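Local coordinates for 43.8 kDa insecticidal crystal protein (Bacillus thuringiensis, PDB 4JP0) that acts as one component of a binary insecticidal toxin active on western corn rootworm, being required together with its partner protein for maximal toxicity, at residues Tyr82-Lys90 / Val264-Lys272. Numbering follows the deposited sequence.
Sequences YSSTNSIQK and VGGGTDEIK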
loop_
_atom_site.group_PDB
_atom_site.type_symbol
_atom_site.label_atom_id
_atom_site.label_comp_id
_atom_site.label_asym_id
_atom_site.label_seq_id
_atom_site.Cartn_x
_atom_site.Cartn_y
_atom_site.Cartn_z
ATOM N N TYR A 82 2.688 10.871 -14.689
ATOM C CA TYR A 82 2.522 9.468 -14.452
ATOM C C TYR A 82 1.066 9.142 -14.296
ATOM O O TYR A 82 0.321 9.870 -13.634
ATOM C CB TYR A 82 3.258 9.027 -13.174
ATOM C CG TYR A 82 2.947 7.602 -12.802
ATOM C CD1 TYR A 82 3.264 6.545 -13.674
ATOM C CD2 TYR A 82 2.322 7.297 -11.597
ATOM C CE1 TYR A 82 2.984 5.222 -13.352
ATOM C CE2 TYR A 82 2.038 5.979 -11.266
ATOM C CZ TYR A 82 2.364 4.950 -12.148
ATOM O OH TYR A 82 2.098 3.651 -11.807
ATOM N N SER A 83 0.649 8.068 -14.941
ATOM C CA SER A 83 -0.700 7.555 -14.737
ATOM C C SER A 83 -0.617 6.044 -14.511
ATOM O O SER A 83 -0.099 5.335 -15.398
ATOM C CB SER A 83 -1.563 7.822 -15.958
ATOM O OG SER A 83 -2.724 6.996 -15.868
ATOM N N SER A 84 -1.138 5.546 -13.369
ATOM C CA SER A 84 -1.009 4.123 -13.080
ATOM C C SER A 84 -1.950 3.277 -13.934
ATOM O O SER A 84 -1.920 2.064 -13.869
ATOM C CB SER A 84 -1.154 3.797 -11.576
ATOM O OG SER A 84 -2.483 4.019 -11.121
ATOM N N THR A 85 -2.754 3.924 -14.768
ATOM C CA THR A 85 -3.627 3.186 -15.645
ATOM C C THR A 85 -3.227 3.336 -17.097
ATOM O O THR A 85 -3.953 2.882 -17.982
ATOM C CB THR A 85 -5.101 3.595 -15.417
ATOM O OG1 THR A 85 -5.225 5.027 -15.398
ATOM C CG2 THR A 85 -5.538 3.187 -14.009
ATOM N N ASN A 86 -2.073 3.956 -17.347
ATOM C CA ASN A 86 -1.597 4.161 -18.708
ATOM C C ASN A 86 -0.460 3.213 -19.089
ATOM O O ASN A 86 0.699 3.430 -18.698
ATOM C CB ASN A 86 -1.113 5.597 -18.904
ATOM C CG ASN A 86 -1.074 5.982 -20.354
ATOM O OD1 ASN A 86 -1.191 5.119 -21.220
ATOM N ND2 ASN A 86 -0.965 7.282 -20.635
ATOM N N SER A 87 -0.792 2.195 -19.886
ATOM C CA SER A 87 0.162 1.134 -20.237
ATOM C C SER A 87 1.383 1.642 -21.004
ATOM O O SER A 87 2.470 1.057 -20.918
ATOM C CB SER A 87 -0.527 0.009 -21.019
ATOM O OG SER A 87 -0.605 0.293 -22.411
ATOM N N ILE A 88 1.205 2.750 -21.714
ATOM C CA ILE A 88 2.286 3.298 -22.530
ATOM C C ILE A 88 3.369 3.945 -21.728
ATOM O O ILE A 88 4.228 4.600 -22.313
ATOM C CB ILE A 88 1.750 4.376 -23.457
ATOM C CG1 ILE A 88 1.234 5.554 -22.599
ATOM C CG2 ILE A 88 0.701 3.808 -24.412
ATOM C CD1 ILE A 88 1.097 6.921 -23.363
ATOM N N GLN A 89 3.304 3.876 -20.402
ATOM C CA GLN A 89 4.410 4.398 -19.616
ATOM C C GLN A 89 5.207 3.262 -18.976
ATOM O O GLN A 89 6.120 3.510 -18.209
ATOM C CB GLN A 89 3.895 5.346 -18.550
ATOM C CG GLN A 89 3.245 6.598 -19.155
ATOM C CD GLN A 89 2.589 7.463 -18.112
ATOM O OE1 GLN A 89 2.414 7.040 -16.978
ATOM N NE2 GLN A 89 2.212 8.662 -18.491
ATOM N N LYS A 90 4.838 2.015 -19.267
ATOM C CA LYS A 90 5.546 0.862 -18.651
ATOM C C LYS A 90 6.682 0.309 -19.523
ATOM O O LYS A 90 6.536 0.167 -20.742
ATOM C CB LYS A 90 4.560 -0.274 -18.327
ATOM C CG LYS A 90 3.415 0.140 -17.376
ATOM C CD LYS A 90 2.631 -1.107 -16.908
ATOM C CE LYS A 90 1.759 -1.610 -18.024
ATOM N NZ LYS A 90 0.882 -2.833 -17.663
ATOM N N VAL A 264 -6.441 13.637 -8.322
ATOM C CA VAL A 264 -5.116 14.174 -8.592
ATOM C C VAL A 264 -4.131 13.042 -8.253
ATOM O O VAL A 264 -4.329 12.326 -7.271
ATOM C CB VAL A 264 -4.809 15.402 -7.700
ATOM C CG1 VAL A 264 -3.322 15.604 -7.566
ATOM C CG2 VAL A 264 -5.462 16.670 -8.254
ATOM N N GLY A 265 -3.091 12.858 -9.056
ATOM C CA GLY A 265 -2.152 11.772 -8.785
ATOM C C GLY A 265 -2.342 10.589 -9.712
ATOM O O GLY A 265 -3.425 10.397 -10.269
ATOM N N GLY A 266 -1.271 9.821 -9.913
ATOM C CA GLY A 266 -1.300 8.642 -10.765
ATOM C C GLY A 266 -1.812 7.364 -10.115
ATOM O O GLY A 266 -2.261 6.472 -10.809
ATOM N N GLY A 267 -1.752 7.266 -8.791
ATOM C CA GLY A 267 -2.221 6.054 -8.110
ATOM C C GLY A 267 -1.236 4.879 -8.040
ATOM O O GLY A 267 -0.096 4.984 -8.471
ATOM N N THR A 268 -1.688 3.760 -7.475
ATOM C CA THR A 268 -0.819 2.616 -7.229
ATOM C C THR A 268 -1.287 1.347 -7.930
ATOM O O THR A 268 -0.894 0.234 -7.539
ATOM C CB THR A 268 -0.757 2.355 -5.709
ATOM O OG1 THR A 268 -2.083 2.486 -5.169
ATOM C CG2 THR A 268 0.045 3.445 -4.997
ATOM N N ASP A 269 -2.111 1.480 -8.967
ATOM C CA ASP A 269 -2.635 0.310 -9.637
ATOM C C ASP A 269 -1.550 -0.635 -10.099
ATOM O O ASP A 269 -1.738 -1.797 -10.121
ATOM C CB ASP A 269 -3.541 0.628 -10.818
ATOM C CG ASP A 269 -4.353 -0.566 -11.227
ATOM O OD1 ASP A 269 -5.166 -0.986 -10.416
ATOM O OD2 ASP A 269 -4.142 -1.126 -12.291
ATOM N N GLU A 270 -0.417 -0.086 -10.475
ATOM C CA GLU A 270 0.637 -0.904 -11.023
ATOM C C GLU A 270 1.495 -1.600 -9.982
ATOM O O GLU A 270 2.438 -2.306 -10.354
ATOM C CB GLU A 270 1.507 -0.120 -12.023
ATOM C CG GLU A 270 0.810 0.130 -13.349
ATOM C CD GLU A 270 1.428 1.268 -14.147
ATOM O OE1 GLU A 270 2.231 2.046 -13.599
ATOM O OE2 GLU A 270 1.086 1.422 -15.319
ATOM N N ILE A 271 1.202 -1.386 -8.696
ATOM C CA ILE A 271 1.919 -2.115 -7.665
ATOM C C ILE A 271 0.942 -2.902 -6.792
ATOM O O ILE A 271 1.265 -3.303 -5.662
ATOM C CB ILE A 271 2.848 -1.191 -6.796
ATOM C CG1 ILE A 271 2.034 -0.100 -6.092
ATOM C CG2 ILE A 271 3.968 -0.558 -7.688
ATOM C CD1 ILE A 271 2.743 0.509 -4.876
ATOM N N LYS A 272 -0.257 -3.105 -7.289
ATOM C CA LYS A 272 -1.251 -3.836 -6.492
ATOM C C LYS A 272 -0.827 -5.218 -5.994
ATOM O O LYS A 272 -1.238 -5.637 -4.898
ATOM C CB LYS A 272 -2.611 -3.949 -7.215
ATOM C CG LYS A 272 -2.577 -4.797 -8.451
ATOM C CD LYS A 272 -3.902 -4.686 -9.228
ATOM C CE LYS A 272 -3.655 -4.645 -10.740
ATOM N NZ LYS A 272 -4.860 -5.215 -11.422
HETATM O O HOH W 1 1.394 2.132 -9.518
HETATM O O HOH W 2 1.729 3.625 -16.316
#
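Two residues of 82-90, Y82 and S84, account for the direct hydrogen bonds to 264-272: the phenol of Y82 meets the carboxylate of E270, and S84 meets the backbone around G266. Y82 OH donates to E270 OE1 over 2.4 Å, unusually short, so the exact length is uncertain. The oxygen arrives at the ring edge, near its plane, while the carboxylate is turned 53° from that plane. The Y82 ring is brought there with CG anti to the backbone N (chi1 172°). A bridging water donates to Y82 OH at 2.8 Å, also from the ring edge, and more weakly links G267 O and E270 N.

S84 engages one carbonyl twice. Its backbone N donates to G266 O at 2.9 Å, tilted 33° from the carbonyl plane, and its OG donates to the same G266 O at 2.5 Å, again very short and of uncertain length. The S84 hydroxyl also accepts a weak bond from D269 N. Within 82-90, S83 OG accepts from T85 N in an ST turn, and S83 N is held by Q89 OE1, which probably helps to position the backbone just before S84.

Van der Waals contacts between carbon and oxygen add to this. The aliphatic part of K90 crosses the E270 side chain, CG lying 3.4 Å from E270 OE2; the K90 ammonium has a weak, long ion pair with D105. G266 CA approaches Y82 O at 3.5 Å, and I52 of strand 43-52 packs against both K90 and E270.

The contact thus joins a loop of the ricin B-type lectin region to the loop preceding helix 272-279 in the toxin region. A second water lies between E270 OE2 and N86 O and can probably serve both only in part. The charged atoms of K90 and E270 are not in contact, though K90 may still modestly steady the buried carboxylate.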